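Local structure of telomere length regulator taz1 (Schizosaccharomyces pombe, 4ZMI) at residues A[30-35]-A[48-53]; A[108-113]-A[216-221]. The protein binds double-stranded telomeric DNA and regulates telomere length and function, the chain here being its helical domain. All blocks are in the same frame, centred on the assembly; numbering follows the deposited sequence.

How the interactions relate
Running from the N terminus, helix 5-35 ends in a short connection to helix 43-50, and interaction 1 closes that loop, with 12 residues between its segments. The chain then passes through helices 52-68, 78-83, 85-91 and 95-107 before interaction 2 opens at 108-113; its partner segment, 216-221 in helix 214-229, follows after 102 intervening residues. The two contacts are therefore in series, neither nested nor crossed. In space they adjoin, their centres about 12 Å apart: F33 of helix 5-35 packs on V218 and N219, and L50 packs on L111. Together they tie the first two helices to the 108-113 loop and the late helix 214-229.

Interaction 1 (A[30-35]-A[48-53]); sequences SAIFSE and ERLGKE
I32 and R49 meet in a partly buried, mainly apolar contact between the C-terminal part of helix 5-35 and the end of helix 43-50, across the short connection that joins them. No hydrogen bond crosses it. I32 is central: its CG2 branch lies against R49 from CG to NE, 3.7 Å from R49 CG and 3.8 Å from R49 NE, while its CD1 comes to 3.9 Å from L50 CD2. R49 starts with CG opposite the backbone N (chi1 170°) and bends at chi2 (63°), which carries the guanidinium over to the first helix. There R49 NH2 approaches E35 CB at 3.6 Å, and E35 CG lies at the edge of the guanidinium, in its plane. The E35 carboxylate turns elsewhere: OE1 stays 4.9 Å from R49 NH2, so the opposite charges may attract but form no salt bridge. This is a packing of two helices consecutive in the chain, joined by a short loop, within the all-helical domain of Taz1, which is assigned by sequence to the telomere repeat binding factor family; exposed R49 and E35 lie on its outer side, while buried L50 faces inward, toward the 108-113 loop.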
ATOM      1  N   SER A  30       0.106  13.300  -9.508  1.00 83.68           N
ATOM      2  CA  SER A  30       0.769  12.621 -10.625  1.00 87.22           C
ATOM      3  C   SER A  30       1.191  13.589 -11.721  1.00 97.52           C
ATOM      4  O   SER A  30       2.224  13.389 -12.360  1.00100.06           O
ATOM      5  CB  SER A  30      -0.126  11.545 -11.240  1.00 89.58           C
ATOM      6  OG  SER A  30      -0.127  10.368 -10.460  1.00 97.23           O
ATOM      7  N   ALA A  31       0.378  14.617 -11.955  1.00 97.91           N
ATOM      8  CA  ALA A  31       0.712  15.619 -12.957  1.00100.97           C
ATOM      9  C   ALA A  31       1.919  16.402 -12.483  1.00100.79           C
ATOM     10  O   ALA A  31       2.864  16.603 -13.233  1.00102.77           O
ATOM     11  CB  ALA A  31      -0.455  16.545 -13.201  1.00 98.48           C
ATOM     12  N   ILE A  32       1.882  16.829 -11.224  1.00100.59           N
ATOM     13  CA  ILE A  32       2.993  17.563 -10.634  1.00100.19           C
ATOM     14  C   ILE A  32       4.273  16.717 -10.625  1.00104.59           C
ATOM     15  O   ILE A  32       5.368  17.243 -10.839  1.00108.04           O
ATOM     16  CB  ILE A  32       2.645  18.106  -9.221  1.00 96.04           C
ATOM     17  CG1 ILE A  32       1.531  19.157  -9.311  1.00 97.78           C
ATOM     18  CG2 ILE A  32       3.865  18.714  -8.546  1.00 91.95           C
ATOM     19  CD1 ILE A  32       1.312  19.958  -8.033  1.00 96.41           C
ATOM     20  N   PHE A  33       4.152  15.407 -10.421  1.00 98.16           N
ATOM     21  CA  PHE A  33       5.339  14.556 -10.550  1.00 93.48           C
ATOM     22  C   PHE A  33       5.869  14.463 -11.990  1.00 98.96           C
ATOM     23  O   PHE A  33       7.042  14.150 -12.210  1.00101.98           O
ATOM     24  CB  PHE A  33       5.126  13.141  -9.991  1.00 77.36           C
ATOM     25  CG  PHE A  33       6.329  12.257 -10.156  1.00 67.86           C
ATOM     26  CD1 PHE A  33       7.426  12.412  -9.328  1.00 69.59           C
ATOM     27  CD2 PHE A  33       6.389  11.313 -11.174  1.00 77.16           C
ATOM     28  CE1 PHE A  33       8.557  11.620  -9.485  1.00 73.99           C
ATOM     29  CE2 PHE A  33       7.521  10.514 -11.348  1.00 79.53           C
ATOM     30  CZ  PHE A  33       8.603  10.665 -10.496  1.00 76.96           C
ATOM     31  N   SER A  34       5.012  14.711 -12.972  1.00103.46           N
ATOM     32  CA  SER A  34       5.441  14.613 -14.363  1.00112.47           C
ATOM     33  C   SER A  34       6.342  15.777 -14.747  1.00108.81           C
ATOM     34  O   SER A  34       7.177  15.648 -15.630  1.00112.18           O
ATOM     35  CB  SER A  34       4.242  14.532 -15.307  1.00122.29           C
ATOM     36  OG  SER A  34       3.501  13.350 -15.071  1.00123.02           O
ATOM     37  N   GLU A  35       6.173  16.906 -14.069  1.00111.47           N
ATOM     38  CA  GLU A  35       6.960  18.098 -14.354  1.00122.02           C
ATOM     39  C   GLU A  35       8.402  17.954 -13.867  1.00124.60           C
ATOM     40  O   GLU A  35       9.343  18.357 -14.557  1.00127.41           O
ATOM     41  CB  GLU A  35       6.320  19.333 -13.706  1.00126.20           C
ATOM     42  CG  GLU A  35       4.828  19.487 -13.960  1.00127.32           C
ATOM     43  CD  GLU A  35       4.516  20.009 -15.346  1.00137.19           C
ATOM     44  OE1 GLU A  35       5.421  20.585 -15.991  1.00141.02           O
ATOM     45  OE2 GLU A  35       3.359  19.847 -15.786  1.00139.82           O
ATOM     46  N   GLU A  48       7.989  19.645  -0.856  1.00 85.69           N
ATOM     47  CA  GLU A  48       8.219  21.038  -1.188  1.00 88.53           C
ATOM     48  C   GLU A  48       7.609  21.379  -2.535  1.00 92.15           C
ATOM     49  O   GLU A  48       6.958  22.409  -2.680  1.00 95.08           O
ATOM     50  CB  GLU A  48       9.709  21.346  -1.210  1.00 87.03           C
ATOM     51  CG  GLU A  48      10.413  21.084   0.102  1.00 91.99           C
ATOM     52  CD  GLU A  48      11.919  21.264  -0.011  1.00111.70           C
ATOM     53  OE1 GLU A  48      12.383  21.791  -1.053  1.00118.17           O
ATOM     54  OE2 GLU A  48      12.640  20.876   0.937  1.00115.23           O
ATOM     55  N   ARG A  49       7.809  20.518  -3.525  1.00 92.55           N
ATOM     56  CA  ARG A  49       7.254  20.803  -4.840  1.00 98.30           C
ATOM     57  C   ARG A  49       5.726  20.821  -4.815  1.00102.63           C
ATOM     58  O   ARG A  49       5.108  21.632  -5.501  1.00107.71           O
ATOM     59  CB  ARG A  49       7.790  19.838  -5.898  1.00100.63           C
ATOM     60  CG  ARG A  49       7.085  19.918  -7.260  1.00111.53           C
ATOM     61  CD  ARG A  49       7.223  21.273  -7.965  1.00124.30           C
ATOM     62  NE  ARG A  49       6.668  21.213  -9.321  1.00137.95           N
ATOM     63  CZ  ARG A  49       6.585  22.241 -10.165  1.00154.66           C
ATOM     64  NH1 ARG A  49       7.018  23.444  -9.811  1.00160.91           N
ATOM     65  NH2 ARG A  49       6.063  22.061 -11.374  1.00160.30           N
ATOM     66  N   LEU A  50       5.114  19.952  -4.014  1.00 98.19           N
ATOM     67  CA  LEU A  50       3.658  19.928  -3.948  1.00 95.41           C
ATOM     68  C   LEU A  50       3.070  21.211  -3.332  1.00 96.75           C
ATOM     69  O   LEU A  50       2.033  21.710  -3.784  1.00 99.26           O
ATOM     70  CB  LEU A  50       3.154  18.664  -3.232  1.00 89.96           C
ATOM     71  CG  LEU A  50       3.121  17.385  -4.085  1.00 86.47           C
ATOM     72  CD1 LEU A  50       2.890  16.148  -3.244  1.00 84.44           C
ATOM     73  CD2 LEU A  50       2.053  17.462  -5.164  1.00 86.91           C
ATOM     74  N   GLY A  51       3.741  21.754  -2.318  1.00 92.16           N
ATOM     75  CA  GLY A  51       3.241  22.925  -1.616  1.00 88.21           C
ATOM     76  C   GLY A  51       2.648  22.541  -0.274  1.00 93.50           C
ATOM     77  O   GLY A  51       2.046  21.474  -0.142  1.00 89.41           O
ATOM     78  N   LYS A  52       2.815  23.392   0.733  1.00 91.07           N
ATOM     79  CA  LYS A  52       2.395  23.017   2.070  1.00 88.18           C
ATOM     80  C   LYS A  52       0.891  22.874   2.094  1.00100.14           C
ATOM     81  O   LYS A  52       0.356  21.907   2.633  1.00104.12           O
ATOM     82  CB  LYS A  52       2.867  24.032   3.106  1.00 94.73           C
ATOM     83  CG  LYS A  52       4.376  24.100   3.229  1.00100.78           C
ATOM     84  CD  LYS A  52       4.840  24.703   4.547  1.00106.06           C
ATOM     85  CE  LYS A  52       6.333  24.444   4.742  1.00108.80           C
ATOM     86  NZ  LYS A  52       6.886  25.005   6.004  1.00109.84           N
ATOM     87  N   GLU A  53       0.212  23.826   1.470  1.00106.99           N
ATOM     88  CA  GLU A  53      -1.243  23.839   1.471  1.00109.77           C
ATOM     89  C   GLU A  53      -1.812  22.652   0.708  1.00100.36           C
ATOM     90  O   GLU A  53      -2.808  22.057   1.128  1.00 98.56           O
ATOM     91  CB  GLU A  53      -1.783  25.174   0.935  1.00116.37           C
ATOM     92  CG  GLU A  53      -1.540  26.343   1.888  1.00118.87           C
ATOM     93  CD  GLU A  53      -1.815  27.693   1.260  1.00126.21           C
ATOM     94  OE1 GLU A  53      -1.734  27.803   0.017  1.00129.46           O
ATOM     95  OE2 GLU A  53      -2.106  28.646   2.013  1.00130.89           O
TER

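Interaction 2 (A[108-113]-A[216-221]); sequences IDLLDN and AFVNAV
L110 inserts both of its methyl branches among F217, V218 and V221, joining the loop after helix 95-107 to helix 214-229 by apolar contacts alone. With CG anti to its carbonyl carbon (chi1 -67°), the leucine extends its fork to the helix. CD2 of L110 lies 3.7 Å from F217 CE2, approaching the ring obliquely, and 3.8 Å from V221 CG2, where the leucine and valine meet tip to tip. CD1 of L110 reaches V218 CG1 at 4.0 Å and also touches V221, at 4.2 Å from its CG1, so V221 is met by both branches. F217 and V221 lie one turn apart on the same helix, and the CG2 methyl of V221 sits over one face of the F217 ring, 3.6 Å above its plane and displaced toward the rim. L110 CD2 thus packs against a surface formed by the ring and this methyl together. With an alanine in place of L110, both methyl branches would be lost, which would probably open a gap beside F217 and V221 and deprive V218 CG1 of its partner in the loop.

The polar bonds near this contact are made within the loop and to helix 118-130. The backbone bond from L111 N to I108 O, 3.0 Å long, helps shape the turn that presents L110, and D109 OD2 accepts a hydrogen bond from L120 N.

All four touching side chains are buried. F217 also packs against helix 137-154 through L144 and L148 and meets the ring of H117, while L111 faces helices 43-50 and 52-68, leaving the loop sandwiched between those early helices and helix 214-229.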
ATOM      1  N   ILE A 108       0.234   9.154  -1.620  1.00 66.64           N
ATOM      2  CA  ILE A 108       0.656  10.153  -0.632  1.00 64.94           C
ATOM      3  C   ILE A 108       1.634   9.590   0.391  1.00 63.32           C
ATOM      4  O   ILE A 108       2.265  10.350   1.134  1.00 62.49           O
ATOM      5  CB  ILE A 108      -0.537  10.751   0.160  1.00 64.77           C
ATOM      6  CG1 ILE A 108      -1.145   9.725   1.115  1.00 57.70           C
ATOM      7  CG2 ILE A 108      -1.613  11.284  -0.761  1.00 69.25           C
ATOM      8  CD1 ILE A 108      -2.275  10.286   1.927  1.00 64.51           C
ATOM      9  N   ASP A 109       1.711   8.262   0.466  1.00 55.63           N
ATOM     10  CA  ASP A 109       2.636   7.585   1.368  1.00 56.84           C
ATOM     11  C   ASP A 109       4.058   7.747   0.826  1.00 55.13           C
ATOM     12  O   ASP A 109       5.029   7.536   1.549  1.00 50.61           O
ATOM     13  CB  ASP A 109       2.263   6.097   1.520  1.00 55.82           C
ATOM     14  CG  ASP A 109       2.999   5.408   2.667  1.00 60.41           C
ATOM     15  OD1 ASP A 109       3.269   6.061   3.691  1.00 66.41           O
ATOM     16  OD2 ASP A 109       3.300   4.198   2.546  1.00 68.09           O
ATOM     17  N   LEU A 110       4.167   8.157  -0.435  1.00 59.50           N
ATOM     18  CA  LEU A 110       5.459   8.508  -1.033  1.00 59.97           C
ATOM     19  C   LEU A 110       6.037   9.749  -0.387  1.00 69.62           C
ATOM     20  O   LEU A 110       7.201  10.083  -0.606  1.00 65.56           O
ATOM     21  CB  LEU A 110       5.298   8.778  -2.521  1.00 58.98           C
ATOM     22  CG  LEU A 110       4.914   7.550  -3.330  1.00 62.86           C
ATOM     23  CD1 LEU A 110       4.428   7.966  -4.706  1.00 62.31           C
ATOM     24  CD2 LEU A 110       6.096   6.573  -3.400  1.00 60.88           C
ATOM     25  N   LEU A 111       5.209  10.443   0.389  1.00 67.03           N
ATOM     26  CA  LEU A 111       5.622  11.670   1.060  1.00 68.62           C
ATOM     27  C   LEU A 111       6.259  11.401   2.425  1.00 67.89           C
ATOM     28  O   LEU A 111       6.715  12.322   3.095  1.00 62.11           O
ATOM     29  CB  LEU A 111       4.430  12.625   1.204  1.00 73.63           C
ATOM     30  CG  LEU A 111       3.786  13.096  -0.105  1.00 75.48           C
ATOM     31  CD1 LEU A 111       2.602  14.015   0.139  1.00 69.39           C
ATOM     32  CD2 LEU A 111       4.828  13.788  -0.989  1.00 82.02           C
ATOM     33  N   ASP A 112       6.282  10.138   2.839  1.00 66.81           N
ATOM     34  CA  ASP A 112       6.802   9.776   4.160  1.00 59.68           C
ATOM     35  C   ASP A 112       8.324   9.904   4.188  1.00 64.20           C
ATOM     36  O   ASP A 112       9.032   9.002   3.758  1.00 63.10           O
ATOM     37  CB  ASP A 112       6.372   8.342   4.515  1.00 56.71           C
ATOM     38  CG  ASP A 112       7.099   7.790   5.726  1.00 57.61           C
ATOM     39  OD1 ASP A 112       7.660   8.580   6.515  1.00 57.71           O
ATOM     40  OD2 ASP A 112       7.116   6.551   5.885  1.00 63.25           O
ATOM     41  N   ASN A 113       8.837  11.005   4.726  1.00 68.53           N
ATOM     42  CA  ASN A 113      10.288  11.195   4.749  1.00 70.95           C
ATOM     43  C   ASN A 113      11.054  10.333   5.759  1.00 66.94           C
ATOM     44  O   ASN A 113      12.241  10.544   5.958  1.00 64.23           O
ATOM     45  CB  ASN A 113      10.669  12.683   4.871  1.00 78.73           C
ATOM     46  CG  ASN A 113      10.411  13.261   6.254  1.00 87.67           C
ATOM     47  OD1 ASN A 113      10.606  12.598   7.275  1.00 90.93           O
ATOM     48  ND2 ASN A 113       9.979  14.519   6.292  1.00 89.80           N
ATOM     49  N   ALA A 216      12.488   7.055  -9.778  1.00 72.21           N
ATOM     50  CA  ALA A 216      12.294   5.742 -10.345  1.00 76.14           C
ATOM     51  C   ALA A 216      11.410   4.926  -9.409  1.00 79.15           C
ATOM     52  O   ALA A 216      10.564   4.145  -9.849  1.00 78.50           O
ATOM     53  CB  ALA A 216      13.629   5.055 -10.569  1.00 66.57           C
ATOM     54  N   PHE A 217      11.627   5.104  -8.110  1.00 76.01           N
ATOM     55  CA  PHE A 217      10.780   4.473  -7.108  1.00 61.96           C
ATOM     56  C   PHE A 217       9.346   4.916  -7.342  1.00 63.90           C
ATOM     57  O   PHE A 217       8.444   4.088  -7.522  1.00 61.05           O
ATOM     58  CB  PHE A 217      11.255   4.852  -5.708  1.00 54.04           C
ATOM     59  CG  PHE A 217      10.372   4.333  -4.602  1.00 59.54           C
ATOM     60  CD1 PHE A 217      10.004   3.004  -4.562  1.00 56.07           C
ATOM     61  CD2 PHE A 217       9.934   5.170  -3.586  1.00 54.40           C
ATOM     62  CE1 PHE A 217       9.197   2.522  -3.543  1.00 55.30           C
ATOM     63  CE2 PHE A 217       9.133   4.679  -2.562  1.00 53.75           C
ATOM     64  CZ  PHE A 217       8.773   3.356  -2.547  1.00 54.77           C
ATOM     65  N   VAL A 218       9.156   6.229  -7.393  1.00 61.83           N
ATOM     66  CA  VAL A 218       7.837   6.808  -7.569  1.00 63.56           C
ATOM     67  C   VAL A 218       7.182   6.274  -8.822  1.00 70.38           C
ATOM     68  O   VAL A 218       6.050   5.796  -8.789  1.00 71.74           O
ATOM     69  CB  VAL A 218       7.891   8.328  -7.633  1.00 67.64           C
ATOM     70  CG1 VAL A 218       6.534   8.897  -8.015  1.00 68.92           C
ATOM     71  CG2 VAL A 218       8.345   8.885  -6.297  1.00 62.33           C
ATOM     72  N   ASN A 219       7.904   6.323  -9.930  1.00 70.76           N
ATOM     73  CA  ASN A 219       7.348   5.798 -11.168  1.00 71.06           C
ATOM     74  C   ASN A 219       6.994   4.312 -11.079  1.00 64.63           C
ATOM     75  O   ASN A 219       5.991   3.880 -11.630  1.00 70.88           O
ATOM     76  CB  ASN A 219       8.235   6.126 -12.379  1.00 77.61           C
ATOM     77  CG  ASN A 219       7.951   7.519 -12.943  1.00 93.38           C
ATOM     78  OD1 ASN A 219       6.792   7.954 -13.011  1.00 93.70           O
ATOM     79  ND2 ASN A 219       9.008   8.229 -13.337  1.00 99.01           N
ATOM     80  N   ALA A 220       7.780   3.526 -10.357  1.00 63.95           N
ATOM     81  CA  ALA A 220       7.422   2.120 -10.193  1.00 64.28           C
ATOM     82  C   ALA A 220       6.165   1.993  -9.301  1.00 69.67           C
ATOM     83  O   ALA A 220       5.308   1.133  -9.535  1.00 69.99           O
ATOM     84  CB  ALA A 220       8.597   1.308  -9.641  1.00 57.24           C
ATOM     85  N   VAL A 221       6.035   2.869  -8.311  1.00 67.08           N
ATOM     86  CA  VAL A 221       4.874   2.812  -7.416  1.00 66.20           C
ATOM     87  C   VAL A 221       3.612   3.131  -8.205  1.00 71.69           C
ATOM     88  O   VAL A 221       2.664   2.347  -8.223  1.00 70.75           O
ATOM     89  CB  VAL A 221       5.021   3.780  -6.216  1.00 61.01           C
ATOM     90  CG1 VAL A 221       3.708   3.904  -5.459  1.00 60.62           C
ATOM     91  CG2 VAL A 221       6.095   3.284  -5.287  1.00 60.38           C
TER